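Local coordinates for protein Lys-gingipain catalytic subunit (Porphyromonas gingivalis, PDB 6I9A) that cleaves proteins after lysine as a secreted, calcium-binding cysteine endopeptidase and may act as a virulence factor in periodontal disease, at residues Q177-Q182 and S312-F317; H184-V189 and Y368-K373; T171-M176 and G300-F305; E151-I156 and G207-N212. All blocks are in the same frame, centred on the assembly; numbering follows the deposited sequence. Where two conformers were deposited one is given.

Contact 1 of 4, residues Q177-Q182 and S312-F317; sequences QYYYNQ and SYDATF. With NA (sodium ion), chain E; NA (sodium ion), chain F.
With chi1 of -54° for Tyr179 and -77° for Phe317, CG of each stands beside its own backbone N, anti to the carbonyl carbon, and the two side chains point in opposing directions. The ring planes are nearly parallel, at 16°, but displaced from one another; instead Tyr179 CB sits over the face of the Phe317 ring, 3.5 Å from its centroid, a CH-pi contact. The phenol end of Tyr179 donates a short hydrogen bond, OH to Asp314 OD1 at 2.6 Å, meeting the carboxylate on its anti side. The other oxygen, Asp314 OD2, binds a sodium ion at 2.4 Å, so both carboxylate oxygens are engaged and its rotation is probably fixed. A water donates to both Tyr179 OH and Asp314 O. Tyr180 completes the cluster: it turns its edge to Tyr313 in an offset edge-to-face pair, while it receives the edge of Phe317 on its own face, centroids 5.1 Å apart. Tyr313 OH reaches beyond the cluster to Asn212. Ala315 O and Thr316 O bind a second sodium ion. This is a buried aromatic cluster joining the turn that follows helix 163-178 to helix 312-317, beside two sodium sites of the gingipain catalytic domain.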
# COMPACT_ATOMS: atom_id res chain seq x y z
N GLN A 177 -7.66 -20.82 -4.12
CA GLN A 177 -8.87 -21.27 -4.77
C GLN A 177 -9.45 -20.14 -5.57
O GLN A 177 -9.89 -20.34 -6.70
CB GLN A 177 -9.89 -21.75 -3.73
CG GLN A 177 -11.23 -22.05 -4.37
CD GLN A 177 -12.19 -22.74 -3.48
OE1 GLN A 177 -11.87 -23.12 -2.35
NE2 GLN A 177 -13.38 -22.96 -4.00
N TYR A 178 -9.59 -18.94 -4.93
CA TYR A 178 -10.34 -17.90 -5.58
C TYR A 178 -9.52 -16.94 -6.42
O TYR A 178 -10.13 -16.36 -7.34
CB TYR A 178 -11.12 -17.13 -4.49
CG TYR A 178 -12.22 -18.01 -3.93
CD1 TYR A 178 -13.30 -18.40 -4.72
CD2 TYR A 178 -12.13 -18.54 -2.63
CE1 TYR A 178 -14.26 -19.28 -4.24
CE2 TYR A 178 -13.13 -19.37 -2.12
CZ TYR A 178 -14.18 -19.74 -2.94
OH TYR A 178 -15.19 -20.52 -2.40
N TYR A 179 -8.24 -16.71 -6.10
CA TYR A 179 -7.54 -15.59 -6.74
C TYR A 179 -6.14 -15.92 -7.26
O TYR A 179 -5.84 -15.59 -8.40
CB TYR A 179 -7.44 -14.43 -5.73
CG TYR A 179 -8.81 -14.06 -5.18
CD1 TYR A 179 -9.82 -13.60 -6.02
CD2 TYR A 179 -9.10 -14.20 -3.82
CE1 TYR A 179 -11.08 -13.27 -5.53
CE2 TYR A 179 -10.35 -13.86 -3.32
CZ TYR A 179 -11.34 -13.42 -4.19
OH TYR A 179 -12.61 -13.12 -3.73
N TYR A 180 -5.28 -16.49 -6.41
CA TYR A 180 -3.89 -16.76 -6.80
C TYR A 180 -3.82 -18.08 -7.54
O TYR A 180 -3.52 -19.14 -6.97
CB TYR A 180 -2.99 -16.73 -5.55
CG TYR A 180 -2.98 -15.36 -4.90
CD1 TYR A 180 -2.34 -14.29 -5.52
CD2 TYR A 180 -3.57 -15.15 -3.66
CE1 TYR A 180 -2.36 -13.01 -4.95
CE2 TYR A 180 -3.58 -13.88 -3.07
CZ TYR A 180 -2.98 -12.82 -3.72
OH TYR A 180 -3.02 -11.54 -3.19
N ASN A 181 -4.20 -17.98 -8.82
CA ASN A 181 -4.33 -19.18 -9.64
C ASN A 181 -4.20 -18.84 -11.13
O ASN A 181 -4.17 -17.66 -11.51
CB ASN A 181 -5.66 -19.91 -9.31
CG ASN A 181 -6.87 -19.06 -9.57
OD1 ASN A 181 -7.00 -18.36 -10.57
ND2 ASN A 181 -7.81 -19.09 -8.62
N GLN A 182 -4.13 -19.89 -11.95
CA GLN A 182 -3.90 -19.69 -13.38
C GLN A 182 -5.06 -18.96 -14.05
O GLN A 182 -4.83 -18.19 -15.00
CB GLN A 182 -3.63 -21.02 -14.08
CG GLN A 182 -3.30 -20.87 -15.59
CD GLN A 182 -2.08 -19.96 -15.89
OE1 GLN A 182 -0.92 -20.43 -15.91
NE2 GLN A 182 -2.31 -18.66 -16.18
N SER A 312 -9.15 -9.45 3.09
CA SER A 312 -8.11 -8.74 2.33
C SER A 312 -7.91 -9.35 0.93
O SER A 312 -7.77 -8.60 -0.04
CB SER A 312 -6.81 -8.70 3.10
OG SER A 312 -6.25 -10.00 3.18
N TYR A 313 -7.90 -10.67 0.81
CA TYR A 313 -7.74 -11.27 -0.54
C TYR A 313 -8.90 -10.88 -1.46
O TYR A 313 -8.70 -10.46 -2.60
CB TYR A 313 -7.66 -12.79 -0.47
CG TYR A 313 -6.50 -13.44 0.27
CD1 TYR A 313 -5.22 -12.90 0.24
CD2 TYR A 313 -6.68 -14.64 0.92
CE1 TYR A 313 -4.15 -13.57 0.84
CE2 TYR A 313 -5.61 -15.32 1.50
CZ TYR A 313 -4.35 -14.78 1.45
OH TYR A 313 -3.33 -15.51 2.00
N ASP A 314 -10.13 -10.98 -0.93
CA ASP A 314 -11.31 -10.64 -1.71
C ASP A 314 -11.24 -9.20 -2.19
O ASP A 314 -11.52 -8.90 -3.37
CB ASP A 314 -12.60 -10.80 -0.89
CG ASP A 314 -12.92 -12.17 -0.36
OD1 ASP A 314 -12.76 -13.17 -1.14
OD2 ASP A 314 -13.34 -12.27 0.81
N ALA A 315 -10.86 -8.27 -1.30
CA ALA A 315 -10.85 -6.86 -1.65
C ALA A 315 -9.79 -6.61 -2.70
O ALA A 315 -10.04 -5.88 -3.68
CB ALA A 315 -10.55 -6.06 -0.39
N THR A 316 -8.61 -7.21 -2.52
CA THR A 316 -7.52 -7.03 -3.49
C THR A 316 -8.07 -7.28 -4.90
O THR A 316 -7.79 -6.50 -5.83
CB THR A 316 -6.38 -8.03 -3.17
OG1 THR A 316 -5.84 -7.77 -1.84
CG2 THR A 316 -5.24 -7.83 -4.15
N PHE A 317 -8.79 -8.39 -5.05
CA PHE A 317 -9.21 -8.82 -6.38
C PHE A 317 -10.53 -8.23 -6.88
O PHE A 317 -10.90 -8.48 -8.02
CB PHE A 317 -9.23 -10.35 -6.43
CG PHE A 317 -7.82 -10.90 -6.58
CD1 PHE A 317 -6.97 -10.98 -5.49
CD2 PHE A 317 -7.30 -11.18 -7.84
CE1 PHE A 317 -5.62 -11.33 -5.65
CE2 PHE A 317 -5.97 -11.58 -7.98
CZ PHE A 317 -5.14 -11.63 -6.91
NA NA E . -9.13 -4.45 -5.73
NA NA F . -14.45 -13.93 2.06
O HOH W 1 -13.49 -10.52 -4.44
O HOH W 2 -4.00 -9.91 -1.00
O HOH W 3 -16.46 -13.54 0.72

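Contact 2 of 4, residues H184-V189 and Y368-K373; sequences HGYTDV and YRAMPK
Ala370 and Tyr186 bury the most surface here, and they meet methyl to ring. Ala370 CB stands almost squarely over the face of the Tyr186 ring, 3.8 Å from its centroid and 5° off the normal, a CH-pi contact centred on the ring. The phenol end extends past the methyl group to the backbone of the other segment, where Tyr186 OH lies 3.4 Å from Arg369 CA. A chi1 of -67°, with CG anti to the carbonyl carbon of Tyr186, turns the ring toward the loop although the first bond of the side chain does not head that way.

The same methyl group also packs on the backbone before the ring: Ala370 CB is 3.4 Å from His184 O and 3.5 Å from Gly185 C. Gly185 has a positive phi, and the absence of a side chain there lets Ala370 come close. Arg369, third in buried surface, contributes mainly through its backbone, while its side chain leads away and packs on Phe317.

Water joins the two segments at several points. One molecule donates to both His184 O and Arg369 O; another donates to Gly185 O at 2.7 Å and accepts from Met371 N. A third, in the plane of the Tyr186 ring at its edge, lies 2.8 Å from Tyr186 OH and donates to Tyr368 O, linking the phenol to the loop backbone. The contact is thus a water-bridged meeting of two loops in the catalytic domain, one leading into the edge strand 188-192 of the six-stranded mixed sheet, the other running from strand 357-361 toward the immunoglobulin-like domain.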
# COMPACT_ATOMS: atom_id res chain seq x y z
N HIS A 184 -6.58 -16.47 -13.00
CA HIS A 184 -6.36 -15.03 -12.80
C HIS A 184 -5.04 -14.58 -13.39
O HIS A 184 -4.65 -13.43 -13.20
CB HIS A 184 -6.44 -14.66 -11.31
CG HIS A 184 -7.85 -14.71 -10.80
ND1 HIS A 184 -8.48 -15.92 -10.57
CD2 HIS A 184 -8.73 -13.71 -10.55
CE1 HIS A 184 -9.72 -15.61 -10.17
NE2 HIS A 184 -9.90 -14.30 -10.12
N GLY A 185 -4.38 -15.45 -14.14
CA GLY A 185 -3.13 -15.11 -14.82
C GLY A 185 -1.84 -15.46 -14.12
O GLY A 185 -0.78 -15.16 -14.66
N TYR A 186 -1.89 -16.10 -12.96
CA TYR A 186 -0.67 -16.47 -12.25
C TYR A 186 -0.15 -17.79 -12.76
O TYR A 186 -0.85 -18.82 -12.66
CB TYR A 186 -0.91 -16.54 -10.73
CG TYR A 186 -1.20 -15.17 -10.17
CD1 TYR A 186 -0.16 -14.30 -9.84
CD2 TYR A 186 -2.50 -14.77 -9.89
CE1 TYR A 186 -0.42 -13.03 -9.30
CE2 TYR A 186 -2.77 -13.52 -9.34
CZ TYR A 186 -1.72 -12.68 -9.00
OH TYR A 186 -2.01 -11.45 -8.43
N THR A 187 1.04 -17.75 -13.35
CA THR A 187 1.67 -18.94 -13.92
C THR A 187 2.37 -19.78 -12.87
O THR A 187 2.61 -20.97 -13.11
CB THR A 187 2.72 -18.51 -14.98
OG1 THR A 187 3.71 -17.68 -14.37
CG2 THR A 187 2.07 -17.75 -16.15
N ASP A 188 2.78 -19.18 -11.75
CA ASP A 188 3.55 -19.87 -10.72
C ASP A 188 3.08 -19.41 -9.36
O ASP A 188 3.32 -18.26 -8.97
CB ASP A 188 5.04 -19.59 -10.89
CG ASP A 188 5.57 -20.04 -12.24
OD1 ASP A 188 5.53 -19.24 -13.20
OD2 ASP A 188 5.95 -21.22 -12.37
N VAL A 189 2.37 -20.28 -8.67
CA VAL A 189 1.83 -20.00 -7.36
C VAL A 189 2.63 -20.87 -6.41
O VAL A 189 2.28 -22.03 -6.13
CB VAL A 189 0.33 -20.20 -7.30
CG1 VAL A 189 -0.19 -19.92 -5.89
CG2 VAL A 189 -0.38 -19.30 -8.32
N TYR A 368 -0.25 -4.64 -9.18
CA TYR A 368 -0.80 -5.40 -10.31
C TYR A 368 -1.34 -6.75 -9.79
O TYR A 368 -1.02 -7.19 -8.66
CB TYR A 368 0.31 -5.64 -11.38
CG TYR A 368 1.01 -4.36 -11.80
CD1 TYR A 368 0.30 -3.31 -12.37
CD2 TYR A 368 2.38 -4.21 -11.61
CE1 TYR A 368 0.94 -2.13 -12.74
CE2 TYR A 368 3.04 -3.04 -11.98
CZ TYR A 368 2.30 -1.99 -12.52
OH TYR A 368 2.89 -0.78 -12.84
N ARG A 369 -2.18 -7.38 -10.59
CA ARG A 369 -2.74 -8.69 -10.28
C ARG A 369 -2.41 -9.57 -11.46
O ARG A 369 -3.12 -9.57 -12.47
CB ARG A 369 -4.23 -8.59 -10.03
CG ARG A 369 -4.58 -7.84 -8.74
CD ARG A 369 -6.13 -7.74 -8.54
NE ARG A 369 -6.80 -6.86 -9.51
CZ ARG A 369 -6.95 -5.55 -9.35
NH1 ARG A 369 -6.40 -4.95 -8.33
NH2 ARG A 369 -7.58 -4.82 -10.29
N ALA A 370 -1.30 -10.28 -11.35
CA ALA A 370 -0.66 -11.02 -12.46
C ALA A 370 -0.22 -9.98 -13.53
O ALA A 370 0.17 -8.87 -13.16
CB ALA A 370 -1.56 -12.14 -12.98
N MET A 371 -0.17 -10.36 -14.83
CA MET A 371 0.36 -9.41 -15.80
C MET A 371 -0.62 -8.27 -16.02
O MET A 371 -1.75 -8.49 -16.45
CB MET A 371 0.63 -10.11 -17.13
CG MET A 371 1.25 -9.19 -18.17
SD MET A 371 2.94 -8.69 -17.79
CE MET A 371 3.81 -10.24 -17.98
N PRO A 372 -0.21 -7.01 -15.81
CA PRO A 372 -1.16 -5.90 -16.03
C PRO A 372 -1.48 -5.75 -17.53
O PRO A 372 -0.70 -6.14 -18.41
CB PRO A 372 -0.44 -4.69 -15.46
CG PRO A 372 1.06 -5.06 -15.58
CD PRO A 372 1.07 -6.54 -15.25
N LYS A 373 -2.65 -5.21 -17.80
CA LYS A 373 -3.15 -5.01 -19.15
C LYS A 373 -2.55 -3.80 -19.81
O LYS A 373 -2.04 -2.89 -19.16
CB LYS A 373 -4.68 -4.88 -19.10
CG LYS A 373 -5.34 -6.22 -18.66
CD LYS A 373 -6.83 -6.13 -18.45
CE LYS A 373 -7.24 -5.53 -17.13
NZ LYS A 373 -6.32 -5.81 -16.00
O HOH W 4 -5.54 -11.07 -12.17
O HOH W 5 -0.68 -12.98 -16.32
O HOH W 6 0.22 -10.01 -7.60

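Contact 3 of 4, residues T171-M176 and G300-F305; sequences TIKYGM and GVQPTF. With NA (sodium ion), chain F.
Tyr174 reaches from its helix along the segment 300-305, meeting Pro303, Thr304 and Phe305 in turn. Its CD1 lies 3.8 Å from Pro303 CG and 3.5 Å from Pro303 O, the carbonyl oxygen coming in at the ring edge. Further out, Tyr174 CE1 is 3.7 Å from Thr304 C, again at the edge, and Tyr174 OH approaches Phe305 CD1 at 3.7 Å. The hydroxyl binds a sodium ion at 2.5 Å. A chi1 of 179° extends the ring directly away from the Tyr174 backbone N and carries its oxygen to the metal. A water that also coordinates the sodium, at 2.4 Å, donates to Phe305 O; Val293, Thr308, Ser309 and Asp314 complete the site.

At the other end of the contact the amide of Gln302 lies against the helix, with Gln302 NE2 3.6 Å from Lys173 CB; a bend at chi2 (62°) brings it in, and its hydrogen bond to Pro170 O holds it there.

In the next shell, Phe305 N hydrogen-bonds to Tyr178 OH. The loop thus runs alongside helix 163-178, with Pro303 also packed on helix 285-293 and Phe305 touching helix 312-317, while Ile172 and Met176 pack on strand 152-157.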
# COMPACT_ATOMS: atom_id res chain seq x y z
N THR A 171 -6.35 -20.55 5.26
CA THR A 171 -6.13 -19.17 4.75
C THR A 171 -5.51 -19.22 3.35
O THR A 171 -6.04 -18.61 2.39
CB THR A 171 -5.19 -18.41 5.67
OG1 THR A 171 -5.79 -18.24 6.97
CG2 THR A 171 -4.87 -17.02 5.11
N ILE A 172 -4.37 -19.93 3.22
CA ILE A 172 -3.66 -19.91 1.93
C ILE A 172 -4.47 -20.65 0.87
O ILE A 172 -4.52 -20.21 -0.29
CB ILE A 172 -2.26 -20.55 2.15
CG1 ILE A 172 -1.41 -19.73 3.13
CG2 ILE A 172 -1.53 -20.76 0.79
CD1 ILE A 172 -1.24 -18.29 2.84
N LYS A 173 -5.16 -21.73 1.25
CA LYS A 173 -6.00 -22.46 0.29
C LYS A 173 -7.13 -21.59 -0.23
O LYS A 173 -7.51 -21.71 -1.40
CB LYS A 173 -6.53 -23.76 0.89
CG LYS A 173 -5.42 -24.81 1.10
CD LYS A 173 -5.98 -26.06 1.81
CE LYS A 173 -4.93 -27.17 1.82
NZ LYS A 173 -5.48 -28.39 2.48
N TYR A 174 -7.73 -20.74 0.61
CA TYR A 174 -8.80 -19.83 0.15
C TYR A 174 -8.22 -18.86 -0.89
O TYR A 174 -8.78 -18.69 -1.96
CB TYR A 174 -9.34 -19.06 1.38
CG TYR A 174 -10.43 -18.07 1.04
CD1 TYR A 174 -11.78 -18.42 1.17
CD2 TYR A 174 -10.12 -16.79 0.61
CE1 TYR A 174 -12.79 -17.50 0.92
CE2 TYR A 174 -11.13 -15.85 0.33
CZ TYR A 174 -12.45 -16.22 0.47
OH TYR A 174 -13.47 -15.35 0.23
N GLY A 175 -7.07 -18.26 -0.57
CA GLY A 175 -6.40 -17.37 -1.53
C GLY A 175 -6.15 -18.03 -2.89
O GLY A 175 -6.40 -17.43 -3.95
N MET A 176 -5.63 -19.24 -2.86
CA MET A 176 -5.36 -19.97 -4.09
C MET A 176 -6.62 -20.41 -4.84
O MET A 176 -6.66 -20.36 -6.07
CB MET A 176 -4.48 -21.22 -3.81
CG MET A 176 -3.11 -20.85 -3.28
SD MET A 176 -1.99 -22.23 -3.15
CE MET A 176 -2.81 -23.21 -2.02
N GLY A 300 -10.50 -24.83 11.25
CA GLY A 300 -10.50 -26.23 10.88
C GLY A 300 -11.50 -26.62 9.81
O GLY A 300 -11.64 -27.83 9.56
N VAL A 301 -12.17 -25.67 9.18
CA VAL A 301 -13.20 -25.91 8.19
C VAL A 301 -12.88 -24.99 7.04
O VAL A 301 -12.68 -23.78 7.25
CB VAL A 301 -14.60 -25.69 8.80
CG1 VAL A 301 -15.70 -25.99 7.79
CG2 VAL A 301 -14.80 -26.55 10.08
N GLN A 302 -12.79 -25.53 5.85
CA GLN A 302 -12.37 -24.70 4.75
C GLN A 302 -13.40 -23.58 4.45
O GLN A 302 -14.58 -23.90 4.23
CB GLN A 302 -12.09 -25.55 3.50
CG GLN A 302 -11.50 -24.73 2.34
CD GLN A 302 -10.16 -24.12 2.68
OE1 GLN A 302 -9.40 -24.70 3.48
NE2 GLN A 302 -9.83 -22.94 2.13
N PRO A 303 -13.00 -22.28 4.46
CA PRO A 303 -14.00 -21.24 4.12
C PRO A 303 -14.26 -21.16 2.63
O PRO A 303 -13.37 -21.47 1.81
CB PRO A 303 -13.31 -19.97 4.57
CG PRO A 303 -11.82 -20.29 4.51
CD PRO A 303 -11.70 -21.72 4.86
N THR A 304 -15.47 -20.74 2.27
CA THR A 304 -15.79 -20.44 0.89
C THR A 304 -16.19 -18.99 0.75
O THR A 304 -16.47 -18.28 1.74
CB THR A 304 -16.91 -21.31 0.36
OG1 THR A 304 -18.09 -21.01 1.10
CG2 THR A 304 -16.53 -22.80 0.42
N PHE A 305 -16.22 -18.52 -0.50
CA PHE A 305 -16.56 -17.14 -0.78
C PHE A 305 -17.99 -16.81 -0.31
O PHE A 305 -18.23 -15.73 0.27
CB PHE A 305 -16.37 -16.89 -2.29
CG PHE A 305 -16.68 -15.47 -2.66
CD1 PHE A 305 -15.73 -14.49 -2.52
CD2 PHE A 305 -17.96 -15.10 -3.10
CE1 PHE A 305 -16.01 -13.15 -2.85
CE2 PHE A 305 -18.25 -13.77 -3.44
CZ PHE A 305 -17.28 -12.80 -3.29
NA NA F . -14.45 -13.93 2.06
O HOH W 3 -16.46 -13.54 0.72

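Contact 4 of 4, residues E151-I156 and G207-N212; sequences EKVLLI and GVSFAN
Four clear backbone hydrogen bonds join Lys152 to Ile156 with Ser209 to Asn212. The strand segments run parallel, their axes 5° apart in direction and 4.8 Å at closest approach. Leu154 is bonded through both its N and its O: the N donates to Phe210 O at 2.9 Å, in the carbonyl plane, and the O accepts from Asn212 N at 2.9 Å. Ile156 N continues the ladder to Asn212 O. At the start, Ser209 N donates to Lys152 O at 2.8 Å in a nearly straight bond of 170°. Weaker CA-H...O contacts fill in between, among them Ala211 CA to Leu154 O at 3.1 Å.

These are neighbouring interior strands of the six-stranded mixed sheet in the caspase-like catalytic domain of family C25, joined through helix 163-178, strand 188-192 and helix 202-206.

Apolar contacts lie on both faces of the sheet. Val153, Leu155 and Phe210 share one: Phe210 CB meets Val153 CG1, which sits at the edge of the aromatic ring, and Phe210 CE2 is 3.9 Å from Leu155 CD2. The Phe210 ring, placed by chi1 of 178° with CG opposite the backbone N, also meets the ring of Tyr180, their planes nearly parallel. On the other face Leu154 CB is 4.3 Å from Ala211 CB, and helix 202-206 covers both residues through Leu204. Leu154 CB also touches Val208 CG1, 4.2 Å away.

Polar side-chain bonds lead outward from Asn212, whose CB packs on Leu155 CD2. Its OD1 pairs with Tyr313 OH, and its ND2 donates to Asn247 OD1 and Ile245 O, tying the buried amide to strand 242-247.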
# COMPACT_ATOMS: atom_id res chain seq x y z
N GLU A 151 3.67 -12.48 -12.67
CA GLU A 151 2.73 -13.59 -12.79
C GLU A 151 3.01 -14.67 -11.75
O GLU A 151 2.45 -15.78 -11.86
CB GLU A 151 2.81 -14.18 -14.21
CG GLU A 151 2.52 -13.09 -15.27
CD GLU A 151 2.70 -13.61 -16.69
OE1 GLU A 151 1.72 -13.56 -17.47
OE2 GLU A 151 3.82 -14.09 -17.02
N LYS A 152 3.80 -14.35 -10.73
CA LYS A 152 4.24 -15.34 -9.75
C LYS A 152 4.05 -14.81 -8.34
O LYS A 152 4.24 -13.61 -8.10
CB LYS A 152 5.72 -15.67 -10.00
CG LYS A 152 6.01 -15.95 -11.50
CD LYS A 152 7.44 -16.37 -11.73
CE LYS A 152 7.73 -16.52 -13.21
NZ LYS A 152 9.17 -16.72 -13.45
N VAL A 153 3.70 -15.70 -7.39
CA VAL A 153 3.50 -15.31 -6.00
C VAL A 153 4.07 -16.39 -5.11
O VAL A 153 4.26 -17.54 -5.55
CB VAL A 153 2.02 -15.02 -5.62
CG1 VAL A 153 1.42 -13.93 -6.50
CG2 VAL A 153 1.15 -16.28 -5.67
N LEU A 154 4.31 -16.03 -3.83
CA LEU A 154 4.77 -16.95 -2.79
C LEU A 154 3.81 -16.84 -1.61
O LEU A 154 3.59 -15.76 -1.05
CB LEU A 154 6.18 -16.58 -2.35
CG LEU A 154 6.74 -17.42 -1.17
CD1 LEU A 154 6.82 -18.91 -1.49
CD2 LEU A 154 8.07 -16.86 -0.73
N LEU A 155 3.21 -18.00 -1.24
CA LEU A 155 2.22 -18.09 -0.14
C LEU A 155 2.66 -19.15 0.84
O LEU A 155 2.92 -20.30 0.42
CB LEU A 155 0.86 -18.45 -0.74
CG LEU A 155 0.32 -17.50 -1.83
CD1 LEU A 155 -0.98 -18.06 -2.42
CD2 LEU A 155 0.05 -16.08 -1.24
N ILE A 156 2.78 -18.80 2.11
CA ILE A 156 3.29 -19.75 3.11
C ILE A 156 2.38 -19.78 4.32
O ILE A 156 2.18 -18.72 4.98
CB ILE A 156 4.73 -19.32 3.56
CG1 ILE A 156 5.70 -19.38 2.34
CG2 ILE A 156 5.24 -20.24 4.70
CD1 ILE A 156 7.01 -18.69 2.64
N GLY A 207 11.88 -14.29 -8.41
CA GLY A 207 10.88 -13.28 -8.75
C GLY A 207 9.48 -13.67 -8.41
O GLY A 207 8.92 -14.64 -8.94
N VAL A 208 8.89 -12.86 -7.53
CA VAL A 208 7.46 -12.92 -7.23
C VAL A 208 6.97 -11.48 -7.09
O VAL A 208 7.73 -10.59 -6.69
CB VAL A 208 7.12 -13.72 -5.95
CG1 VAL A 208 7.41 -15.21 -6.14
CG2 VAL A 208 7.85 -13.16 -4.73
N SER A 209 5.68 -11.28 -7.39
CA SER A 209 5.04 -9.96 -7.23
C SER A 209 4.58 -9.75 -5.78
O SER A 209 4.34 -8.60 -5.36
CB SER A 209 3.82 -9.83 -8.16
OG SER A 209 2.89 -10.87 -7.89
N PHE A 210 4.35 -10.84 -5.06
CA PHE A 210 3.62 -10.82 -3.80
C PHE A 210 4.09 -12.00 -2.99
O PHE A 210 4.22 -13.11 -3.53
CB PHE A 210 2.12 -10.97 -4.12
CG PHE A 210 1.22 -11.02 -2.90
CD1 PHE A 210 1.05 -9.88 -2.10
CD2 PHE A 210 0.54 -12.18 -2.55
CE1 PHE A 210 0.18 -9.92 -1.01
CE2 PHE A 210 -0.33 -12.21 -1.44
CZ PHE A 210 -0.50 -11.07 -0.70
N ALA A 211 4.31 -11.78 -1.70
CA ALA A 211 4.69 -12.83 -0.76
C ALA A 211 3.86 -12.64 0.49
O ALA A 211 3.85 -11.53 1.05
CB ALA A 211 6.16 -12.75 -0.44
N ASN A 212 3.17 -13.72 0.94
CA ASN A 212 2.36 -13.63 2.17
C ASN A 212 2.69 -14.83 3.04
O ASN A 212 2.61 -15.98 2.59
CB ASN A 212 0.89 -13.63 1.79
CG ASN A 212 -0.14 -13.45 2.89
OD1 ASN A 212 -1.31 -13.76 2.66
ND2 ASN A 212 0.24 -12.92 4.06

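In the fold
Helix 163-178 ties contacts 1 and 3 together, their centres 11 Å apart: both touch one sodium ion, where Tyr174 OH lies 2.7 Å from Asp314 OD1, a probable hydrogen bond. Contact 4 belongs to the sheet against which helix 163-178 packs; its centre is 12 Å from that of contact 1, and Tyr180 CD1 comes within 3.9 Å of Val153 CG1. Contact 2 extends that sheet, since Asp188 O is 3.0 Å from Val153 N, and meets contact 1 where Asn181 O nears Tyr186 N. Nearest to catalysis is contact 4: the side chain of Asn212 is about 8 Å from the bound inhibitor KYT-36, and that of Ile156 about 10 Å from the side chain of His216, the probable proton donor.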